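Local coordinates for protein peptidoglycan DD-endopeptidase ShyB (PDB 2GU1) that cleaves the peptide cross-links between adjacent peptidoglycan strands as a zinc-dependent DD-endopeptidase, probably making room for new glycans as the cell wall expands, at residues L197-N202 with T248-V253; V253-K258 with Y265-H270; V273-Y278 with V318-V323. All coordinates share one frame; numbering follows the deposited sequence.

Interaction 1 of 3, residues L197-N202 with T248-V253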
loop_
_atom_site.group_PDB
_atom_site.type_symbol
_atom_site.label_atom_id
_atom_site.label_comp_id
_atom_site.label_asym_id
_atom_site.label_seq_id
_atom_site.Cartn_x
_atom_site.Cartn_y
_atom_site.Cartn_z
ATOM N N LEU A 197 -6.044 -7.582 18.734
ATOM C CA LEU A 197 -6.692 -8.639 17.967
ATOM C C LEU A 197 -5.840 -9.032 16.764
ATOM O O LEU A 197 -6.148 -10.003 16.072
ATOM C CB LEU A 197 -8.074 -8.191 17.467
ATOM C CG LEU A 197 -9.204 -7.885 18.460
ATOM C CD1 LEU A 197 -9.242 -8.943 19.558
ATOM C CD2 LEU A 197 -8.997 -6.521 19.061
ATOM N N GLU A 198 -4.770 -8.279 16.525
ATOM C CA GLU A 198 -3.875 -8.528 15.395
ATOM C C GLU A 198 -2.444 -8.801 15.848
ATOM O O GLU A 198 -1.939 -8.150 16.758
ATOM C CB GLU A 198 -3.921 -7.327 14.447
ATOM C CG GLU A 198 -5.318 -7.085 13.910
ATOM C CD GLU A 198 -5.443 -5.825 13.079
ATOM O OE1 GLU A 198 -5.423 -4.719 13.662
ATOM O OE2 GLU A 198 -5.564 -5.947 11.844
ATOM N N ARG A 199 -1.785 -9.764 15.210
ATOM C CA ARG A 199 -0.423 -10.107 15.602
ATOM C C ARG A 199 0.589 -9.023 15.290
ATOM O O ARG A 199 0.408 -8.242 14.363
ATOM C CB ARG A 199 0.013 -11.422 14.947
ATOM C CG ARG A 199 -0.678 -12.647 15.533
ATOM C CD ARG A 199 0.243 -13.857 15.517
ATOM N NE ARG A 199 0.491 -14.355 14.169
ATOM C CZ ARG A 199 1.382 -15.300 13.879
ATOM N NH1 ARG A 199 2.113 -15.843 14.844
ATOM N NH2 ARG A 199 1.538 -15.706 12.625
ATOM N N ALA A 200 1.650 -8.976 16.086
ATOM C CA ALA A 200 2.714 -8.003 15.897
ATOM C C ALA A 200 3.573 -8.443 14.719
ATOM O O ALA A 200 3.361 -9.517 14.143
ATOM C CB ALA A 200 3.569 -7.899 17.159
ATOM N N PHE A 201 4.554 -7.616 14.376
ATOM C CA PHE A 201 5.435 -7.897 13.251
ATOM C C PHE A 201 6.840 -8.241 13.713
ATOM O O PHE A 201 7.235 -7.933 14.841
ATOM C CB PHE A 201 5.557 -6.664 12.352
ATOM C CG PHE A 201 4.244 -6.134 11.839
ATOM C CD1 PHE A 201 4.015 -4.760 11.791
ATOM C CD2 PHE A 201 3.275 -6.990 11.343
ATOM C CE1 PHE A 201 2.836 -4.247 11.251
ATOM C CE2 PHE A 201 2.090 -6.491 10.801
ATOM C CZ PHE A 201 1.870 -5.121 10.751
ATOM N N ASN A 202 7.591 -8.884 12.829
ATOM C CA ASN A 202 8.985 -9.167 13.114
ATOM C C ASN A 202 9.683 -7.907 12.606
ATOM O O ASN A 202 9.202 -7.260 11.677
ATOM C CB ASN A 202 9.481 -10.383 12.331
ATOM C CG ASN A 202 8.958 -11.687 12.894
ATOM O OD1 ASN A 202 8.748 -11.809 14.099
ATOM N ND2 ASN A 202 8.762 -12.676 12.029
ATOM N N THR A 248 7.435 -9.967 7.229
ATOM C CA THR A 248 7.566 -9.524 8.608
ATOM C C THR A 248 6.227 -9.593 9.340
ATOM O O THR A 248 6.126 -9.212 10.508
ATOM C CB THR A 248 8.110 -8.091 8.663
ATOM O OG1 THR A 248 7.374 -7.265 7.748
ATOM C CG2 THR A 248 9.589 -8.075 8.278
ATOM N N GLY A 249 5.197 -10.080 8.656
ATOM C CA GLY A 249 3.899 -10.179 9.302
ATOM C C GLY A 249 2.865 -11.001 8.557
ATOM O O GLY A 249 3.033 -11.317 7.376
ATOM N N ASP A 250 1.788 -11.363 9.254
ATOM C CA ASP A 250 0.718 -12.119 8.628
ATOM C C ASP A 250 0.106 -11.183 7.596
ATOM O O ASP A 250 0.086 -9.966 7.795
ATOM C CB ASP A 250 -0.354 -12.516 9.655
ATOM C CG ASP A 250 0.208 -13.332 10.806
ATOM O OD1 ASP A 250 1.060 -14.212 10.564
ATOM O OD2 ASP A 250 -0.214 -13.103 11.957
ATOM N N GLY A 251 -0.387 -11.734 6.495
ATOM C CA GLY A 251 -0.981 -10.880 5.489
ATOM C C GLY A 251 -1.300 -11.578 4.188
ATOM O O GLY A 251 -1.280 -12.807 4.094
ATOM N N LYS A 252 -1.600 -10.783 3.173
ATOM C CA LYS A 252 -1.929 -11.325 1.873
ATOM C C LYS A 252 -1.139 -10.636 0.779
ATOM O O LYS A 252 -0.999 -9.409 0.764
ATOM C CB LYS A 252 -3.426 -11.169 1.606
ATOM C CG LYS A 252 -3.870 -11.678 0.247
ATOM C CD LYS A 252 -5.388 -11.682 0.136
ATOM C CE LYS A 252 -5.965 -10.284 0.234
ATOM N NZ LYS A 252 -5.482 -9.430 -0.882
ATOM N N VAL A 253 -0.612 -11.442 -0.134
ATOM C CA VAL A 253 0.155 -10.931 -1.250
ATOM C C VAL A 253 -0.814 -10.177 -2.150
ATOM O O VAL A 253 -1.761 -10.762 -2.673
ATOM C CB VAL A 253 0.795 -12.086 -2.046
ATOM C CG1 VAL A 253 1.610 -11.535 -3.194
ATOM C CG2 VAL A 253 1.656 -12.931 -1.122
HETATM O O HOH W 1 -2.822 -11.066 12.914
HETATM O O HOH W 2 1.664 -10.396 11.984
#
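Arg-199 and Asp-250 form a side-on, two-pronged salt bridge, the textbook way for an arginine to hold a carboxylate. Arg-199 NE donates to Asp-250 OD2 at 2.6 Å, and its NH2 to OD1 at the same distance. Each oxygen offers its syn lone pair, and the guanidinium and carboxylate planes lie only 15° apart, so two bonds together fix the rotation of both groups. The arginine attains this by bending at chi2 and chi3 (-70°), which folds its chain round OD2 so that CB, CG and CD all pass close to that oxygen. Asp-250 OD1 has a second donor in the backbone N of Arg-294, which would help to hold the carboxylate in place.

Farther along the loop, Asn-202 N donates to Thr-248 O at 2.8 Å with an N-H...O angle of 160°. Between these two grips a water bridges the backbones, donating to Ala-200 O (2.9 Å) and accepting from Asp-250 N. Another water accepts from Arg-199 N and makes a weak bond to Asp-250 OD2.

Packing is confined to a few atoms. Phe-201 CB comes 3.2 Å from Thr-248 O, and Phe-201 CD2 lies 3.8 Å from Gly-249 CA, an approach possible because glycine has no CB on that side. CB of Thr-248 comes 3.3 Å from Asn-202 O.

The two segments run roughly antiparallel without forming a sheet. Residues 197-202 belong to the long connection between strands 189-191 and 213-215, and here they lie against the residues leading into strand 251-259. The phenyl ring of Phe-201 also meets Tyr-274 of strand 274-281 edge-to-face.

Interaction 2 of 3, residues V253-K258 with Y265-H270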
loop_
_atom_site.group_PDB
_atom_site.type_symbol
_atom_site.label_atom_id
_atom_site.label_comp_id
_atom_site.label_asym_id
_atom_site.label_seq_id
_atom_site.Cartn_x
_atom_site.Cartn_y
_atom_site.Cartn_z
ATOM N N VAL A 253 -0.612 -11.442 -0.134
ATOM C CA VAL A 253 0.155 -10.931 -1.250
ATOM C C VAL A 253 -0.814 -10.177 -2.150
ATOM O O VAL A 253 -1.761 -10.762 -2.673
ATOM C CB VAL A 253 0.795 -12.086 -2.046
ATOM C CG1 VAL A 253 1.610 -11.535 -3.194
ATOM C CG2 VAL A 253 1.656 -12.931 -1.122
ATOM N N ILE A 254 -0.582 -8.882 -2.332
ATOM C CA ILE A 254 -1.463 -8.085 -3.165
ATOM C C ILE A 254 -0.804 -7.655 -4.466
ATOM O O ILE A 254 -1.493 -7.296 -5.420
ATOM C CB ILE A 254 -1.967 -6.828 -2.413
ATOM C CG1 ILE A 254 -0.785 -5.968 -1.960
ATOM C CG2 ILE A 254 -2.798 -7.246 -1.206
ATOM C CD1 ILE A 254 -1.199 -4.706 -1.225
ATOM N N VAL A 255 0.527 -7.694 -4.508
ATOM C CA VAL A 255 1.255 -7.298 -5.707
ATOM C C VAL A 255 2.463 -8.191 -5.974
ATOM O O VAL A 255 3.229 -8.505 -5.065
ATOM C CB VAL A 255 1.751 -5.845 -5.603
ATOM C CG1 VAL A 255 2.520 -5.462 -6.856
ATOM C CG2 VAL A 255 0.578 -4.909 -5.386
ATOM N N VAL A 256 2.621 -8.584 -7.233
ATOM C CA VAL A 256 3.729 -9.431 -7.678
ATOM C C VAL A 256 4.106 -8.921 -9.061
ATOM O O VAL A 256 3.451 -9.266 -10.045
ATOM C CB VAL A 256 3.300 -10.911 -7.800
ATOM C CG1 VAL A 256 4.465 -11.757 -8.289
ATOM C CG2 VAL A 256 2.806 -11.418 -6.471
ATOM N N ARG A 257 5.149 -8.098 -9.138
ATOM C CA ARG A 257 5.565 -7.528 -10.413
ATOM C C ARG A 257 7.046 -7.607 -10.743
ATOM O O ARG A 257 7.892 -7.834 -9.875
ATOM C CB ARG A 257 5.182 -6.050 -10.490
ATOM C CG ARG A 257 3.713 -5.751 -10.343
ATOM C CD ARG A 257 3.407 -4.379 -10.927
ATOM N NE ARG A 257 2.082 -3.905 -10.541
ATOM C CZ ARG A 257 0.957 -4.583 -10.739
ATOM N NH1 ARG A 257 0.991 -5.774 -11.324
ATOM N NH2 ARG A 257 -0.202 -4.069 -10.346
ATOM N N LYS A 258 7.334 -7.395 -12.025
ATOM C CA LYS A 258 8.695 -7.356 -12.532
ATOM C C LYS A 258 8.825 -5.930 -13.060
ATOM O O LYS A 258 8.283 -5.595 -14.113
ATOM C CB LYS A 258 8.897 -8.353 -13.676
ATOM C CG LYS A 258 10.367 -8.630 -13.994
ATOM C CD LYS A 258 11.136 -7.353 -14.313
ATOM C CE LYS A 258 12.614 -7.473 -13.942
ATOM N NZ LYS A 258 13.362 -6.195 -14.160
ATOM N N TYR A 265 9.517 -7.516 -7.571
ATOM C CA TYR A 265 9.144 -7.049 -6.248
ATOM C C TYR A 265 7.795 -7.564 -5.810
ATOM O O TYR A 265 6.977 -8.025 -6.621
ATOM C CB TYR A 265 9.246 -5.509 -6.153
ATOM C CG TYR A 265 8.090 -4.702 -6.704
ATOM C CD1 TYR A 265 6.995 -4.377 -5.903
ATOM C CD2 TYR A 265 8.127 -4.202 -8.004
ATOM C CE1 TYR A 265 5.965 -3.556 -6.382
ATOM C CE2 TYR A 265 7.104 -3.382 -8.494
ATOM C CZ TYR A 265 6.032 -3.057 -7.679
ATOM O OH TYR A 265 5.051 -2.195 -8.143
ATOM N N LEU A 266 7.576 -7.503 -4.508
ATOM C CA LEU A 266 6.361 -8.025 -3.919
ATOM C C LEU A 266 5.829 -7.035 -2.893
ATOM O O LEU A 266 6.594 -6.288 -2.281
ATOM C CB LEU A 266 6.715 -9.349 -3.232
ATOM C CG LEU A 266 5.743 -10.477 -2.910
ATOM C CD1 LEU A 266 5.159 -11.057 -4.193
ATOM C CD2 LEU A 266 6.506 -11.558 -2.151
ATOM N N VAL A 267 4.518 -7.043 -2.698
ATOM C CA VAL A 267 3.893 -6.176 -1.712
ATOM C C VAL A 267 2.884 -7.016 -0.949
ATOM O O VAL A 267 2.075 -7.730 -1.547
ATOM C CB VAL A 267 3.148 -4.986 -2.357
ATOM C CG1 VAL A 267 2.455 -4.167 -1.262
ATOM C CG2 VAL A 267 4.131 -4.111 -3.138
ATOM N N ILE A 268 2.937 -6.938 0.372
ATOM C CA ILE A 268 2.027 -7.692 1.207
ATOM C C ILE A 268 1.202 -6.717 2.025
ATOM O O ILE A 268 1.720 -5.714 2.513
ATOM C CB ILE A 268 2.810 -8.638 2.161
ATOM C CG1 ILE A 268 3.509 -9.732 1.342
ATOM C CG2 ILE A 268 1.873 -9.250 3.194
ATOM C CD1 ILE A 268 4.323 -10.698 2.178
ATOM N N GLU A 269 -0.093 -6.989 2.139
ATOM C CA GLU A 269 -0.965 -6.144 2.937
ATOM C C GLU A 269 -1.209 -6.921 4.217
ATOM O O GLU A 269 -1.731 -8.037 4.190
ATOM C CB GLU A 269 -2.282 -5.869 2.208
ATOM C CG GLU A 269 -3.260 -5.044 3.026
ATOM C CD GLU A 269 -4.425 -4.523 2.198
ATOM O OE1 GLU A 269 -5.080 -5.338 1.511
ATOM O OE2 GLU A 269 -4.686 -3.297 2.236
ATOM N N HIS A 270 -0.802 -6.333 5.335
ATOM C CA HIS A 270 -0.933 -6.963 6.637
ATOM C C HIS A 270 -2.282 -6.679 7.280
ATOM O O HIS A 270 -2.876 -7.559 7.903
ATOM C CB HIS A 270 0.211 -6.491 7.523
ATOM C CG HIS A 270 1.556 -6.793 6.943
ATOM N ND1 HIS A 270 2.016 -8.082 6.774
ATOM C CD2 HIS A 270 2.507 -5.983 6.421
ATOM C CE1 HIS A 270 3.192 -8.052 6.173
ATOM N NE2 HIS A 270 3.512 -6.791 5.946
#
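Strands 251-259 and 265-269 form a beta hairpin in the antiparallel sheet of the M23 peptidase domain, and a classic beta bulge interrupts their pairing. At the bulge Ile-254 and Val-255 both face Val-267, whose carbonyl O accepts from Ile-254 N at 3.0 Å and, weakly, from Val-255 N. Val-267 N returns a bond to Val-255 O. Beyond it regular pairing runs through Val-256 and Leu-266 to the hydrogen-bonded pair Arg-257 and Tyr-265, where Tyr-265 N donates to Arg-257 O at 2.8 Å, with an N-H...O angle of 167°.

The bulge shifts the register by one residue, yet the side chains still sort onto two faces. On one, Val-255 and Val-267 stand side by side, CB to CB at 3.6 Å, and Ile-254 brings CD1 to 3.7 Å from CG1 of Val-267. With chi1 at 81°, the ring of Tyr-265 is carried over its own strand toward its partner. Tyr-265 CE1 approaches Val-255 CG1, and its CE2 lies 3.8 Å from Arg-257 CB. The phenol OH is hydrogen-bonded to Asp-46, from the LysM-like region, so this face of the hairpin meets another part of the protein. Tyr-265 also lies about 8 Å, side chain to side chain, from the zinc ligand His-313.

The other face carries Val-253, Val-256, Leu-266 and Ile-268. Leu-266 sets CD1 against both valines, tightly against CG2 of Val-256 at 3.3 Å and more comfortably beside CG1 of Val-253 at 3.7 Å. Ile-298 and Ile-284 continue this apolar layer around Leu-266.

Interaction 3 of 3, residues V273-Y278 with V318-V323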
loop_
_atom_site.group_PDB
_atom_site.type_symbol
_atom_site.label_atom_id
_atom_site.label_comp_id
_atom_site.label_asym_id
_atom_site.label_seq_id
_atom_site.Cartn_x
_atom_site.Cartn_y
_atom_site.Cartn_z
ATOM N N VAL A 273 -3.922 -0.808 7.686
ATOM C CA VAL A 273 -2.927 0.251 7.793
ATOM C C VAL A 273 -1.530 -0.074 7.241
ATOM O O VAL A 273 -0.902 0.763 6.585
ATOM C CB VAL A 273 -2.789 0.672 9.285
ATOM C CG1 VAL A 273 -1.703 1.714 9.454
ATOM C CG2 VAL A 273 -4.137 1.201 9.805
ATOM N N TYR A 274 -1.059 -1.288 7.499
ATOM C CA TYR A 274 0.288 -1.705 7.103
ATOM C C TYR A 274 0.476 -2.562 5.852
ATOM O O TYR A 274 -0.308 -3.465 5.572
ATOM C CB TYR A 274 0.935 -2.462 8.263
ATOM C CG TYR A 274 1.146 -1.654 9.516
ATOM C CD1 TYR A 274 2.280 -0.852 9.668
ATOM C CD2 TYR A 274 0.215 -1.694 10.559
ATOM C CE1 TYR A 274 2.487 -0.117 10.822
ATOM C CE2 TYR A 274 0.415 -0.956 11.722
ATOM C CZ TYR A 274 1.557 -0.174 11.846
ATOM O OH TYR A 274 1.789 0.522 13.004
ATOM N N LYS A 275 1.551 -2.272 5.125
ATOM C CA LYS A 275 1.941 -3.032 3.947
ATOM C C LYS A 275 3.471 -3.051 3.998
ATOM O O LYS A 275 4.092 -2.169 4.602
ATOM C CB LYS A 275 1.520 -2.350 2.641
ATOM C CG LYS A 275 0.024 -2.180 2.394
ATOM C CD LYS A 275 -0.180 -1.543 1.019
ATOM C CE LYS A 275 -1.655 -1.319 0.675
ATOM N NZ LYS A 275 -2.261 -0.236 1.496
ATOM N N THR A 276 4.070 -4.055 3.370
ATOM C CA THR A 276 5.525 -4.151 3.294
ATOM C C THR A 276 5.869 -4.462 1.844
ATOM O O THR A 276 5.114 -5.169 1.163
ATOM C CB THR A 276 6.092 -5.277 4.196
ATOM O OG1 THR A 276 5.383 -6.499 3.953
ATOM C CG2 THR A 276 5.980 -4.898 5.665
ATOM N N ARG A 277 6.985 -3.908 1.372
ATOM C CA ARG A 277 7.448 -4.130 0.003
ATOM C C ARG A 277 8.828 -4.768 0.023
ATOM O O ARG A 277 9.649 -4.454 0.899
ATOM C CB ARG A 277 7.564 -2.811 -0.758
ATOM C CG ARG A 277 6.277 -2.066 -0.947
ATOM C CD ARG A 277 6.598 -0.769 -1.659
ATOM N NE ARG A 277 5.408 -0.093 -2.140
ATOM C CZ ARG A 277 5.391 1.177 -2.517
ATOM N NH1 ARG A 277 6.505 1.895 -2.457
ATOM N NH2 ARG A 277 4.267 1.724 -2.967
ATOM N N TYR A 278 9.088 -5.629 -0.959
ATOM C CA TYR A 278 10.366 -6.336 -1.067
ATOM C C TYR A 278 10.830 -6.196 -2.529
ATOM O O TYR A 278 10.201 -6.736 -3.436
ATOM C CB TYR A 278 10.157 -7.818 -0.704
ATOM C CG TYR A 278 9.410 -8.044 0.606
ATOM C CD1 TYR A 278 10.092 -8.370 1.781
ATOM C CD2 TYR A 278 8.027 -7.884 0.677
ATOM C CE1 TYR A 278 9.413 -8.518 2.990
ATOM C CE2 TYR A 278 7.339 -8.028 1.882
ATOM C CZ TYR A 278 8.036 -8.339 3.035
ATOM O OH TYR A 278 7.356 -8.418 4.233
ATOM N N VAL A 318 2.789 2.841 6.056
ATOM C CA VAL A 318 1.723 3.103 7.017
ATOM C C VAL A 318 0.729 3.966 6.245
ATOM O O VAL A 318 1.045 5.102 5.888
ATOM C CB VAL A 318 2.226 3.910 8.229
ATOM C CG1 VAL A 318 1.054 4.232 9.158
ATOM C CG2 VAL A 318 3.320 3.135 8.965
ATOM N N ARG A 319 -0.454 3.422 5.993
ATOM C CA ARG A 319 -1.484 4.120 5.229
ATOM C C ARG A 319 -0.898 4.576 3.897
ATOM O O ARG A 319 -1.150 5.686 3.427
ATOM C CB ARG A 319 -2.045 5.301 6.030
ATOM C CG ARG A 319 -2.810 4.843 7.277
ATOM C CD ARG A 319 -3.629 5.956 7.942
ATOM N NE ARG A 319 -4.386 5.437 9.078
ATOM C CZ ARG A 319 -3.876 5.181 10.280
ATOM N NH1 ARG A 319 -2.592 5.406 10.528
ATOM N NH2 ARG A 319 -4.650 4.673 11.234
ATOM N N ASN A 320 -0.099 3.689 3.306
ATOM C CA ASN A 320 0.545 3.921 2.020
ATOM C C ASN A 320 1.689 4.926 2.017
ATOM O O ASN A 320 2.179 5.308 0.954
ATOM C CB ASN A 320 -0.506 4.316 0.978
ATOM C CG ASN A 320 -1.512 3.216 0.739
ATOM O OD1 ASN A 320 -1.142 2.081 0.421
ATOM N ND2 ASN A 320 -2.794 3.535 0.896
ATOM N N ARG A 321 2.114 5.356 3.200
ATOM C CA ARG A 321 3.229 6.288 3.322
ATOM C C ARG A 321 4.441 5.527 3.865
ATOM O O ARG A 321 4.374 4.904 4.933
ATOM C CB ARG A 321 2.910 7.410 4.308
ATOM C CG ARG A 321 1.625 8.178 4.054
ATOM C CD ARG A 321 1.450 9.225 5.155
ATOM N NE ARG A 321 0.144 9.877 5.125
ATOM C CZ ARG A 321 -0.059 11.118 4.700
ATOM N NH1 ARG A 321 0.961 11.849 4.265
ATOM N NH2 ARG A 321 -1.281 11.636 4.724
ATOM N N PRO A 322 5.574 5.579 3.154
ATOM C CA PRO A 322 6.728 4.849 3.688
ATOM C C PRO A 322 7.255 5.430 5.004
ATOM O O PRO A 322 7.233 6.640 5.215
ATOM C CB PRO A 322 7.748 4.921 2.548
ATOM C CG PRO A 322 7.368 6.164 1.801
ATOM C CD PRO A 322 5.851 6.126 1.817
ATOM N N VAL A 323 7.693 4.548 5.901
ATOM C CA VAL A 323 8.238 4.956 7.192
ATOM C C VAL A 323 9.492 4.114 7.423
ATOM O O VAL A 323 9.660 3.061 6.802
ATOM C CB VAL A 323 7.246 4.686 8.355
ATOM C CG1 VAL A 323 5.892 5.337 8.066
ATOM C CG2 VAL A 323 7.093 3.187 8.573
HETATM O O HOH W 3 0.152 0.987 4.054
#
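A tight turn clasped by the beginning of a strand makes up this contact, at one end of the antiparallel sheet of the M23 peptidase domain. Residues 318-321 form a type I' turn, well suited to a two-residue hairpin loop, linking strands 312-318 and 321-323. It is closed by mutual backbone bonds between Val-318 and Arg-321. Val-273 leads into strand 274-281, which pairs with 312-318, and Tyr-274 and Val-318 form a non-hydrogen-bonded antiparallel pair.

The carbonyl O of Val-273 is the chief anchor. Arg-319 N donates to Val-273 O at 2.8 Å, in the carbonyl plane and with an N-H...O angle of 167°. A water donates to the same oxygen and accepts from Asn-320 N at 2.8 Å, so two successive amides of the turn are tied to one carbonyl, one directly and one through solvent.

Side chains pack about this anchor. Val-273 and Val-318 lie side by side with their CG1 atoms 3.7 Å apart, while CG2 of Val-318 touches CE1 of Tyr-274 at 3.8 Å. The other branch of Val-273, CG2, sits over one face of the Arg-319 guanidinium, toward its rim, 3.8 Å from NH2. The Arg-319 chain runs extended from CG to NE, and its NE forms a salt bridge with Glu-166. Lys-275 bends at its last torsion (71°) to hydrogen-bond NZ to Asn-320 OD1 at 2.8 Å, tilted out of the amide plane.

Chemically, the turn is secured by a strong backbone anchor and one lysine-amide bond, with the two valines packed on the side of the anchor away from the lysine. The Glu-166 carboxylate probably steadies the guanidinium that Val-273 packs against, and it ties the turn to the sheet of the Csd3-type second domain.

All three contacts reach the antiparallel sheet of the M23 domain, but at different depths. Interaction 2 is the most apolar, pairing two neighbouring strands along their length, and half of its touching residues are buried. Interaction 1 ties an incoming loop to the residues leading into strand 251-259 through charge, water and a backbone bond. Interaction 3 docks a turn on the start of strand 274-281, with a backbone bond to buried Val-273 and a lysine-asparagine bond at exposed Asn-320. Their members also meet: His-270, just past the hairpin, hydrogen-bonds through ND1 to Asp-250 O of interaction 1 and through NE2 to Thr-276 of interaction 3, while Phe-201 packs on Tyr-274, joining interactions 1 and 3.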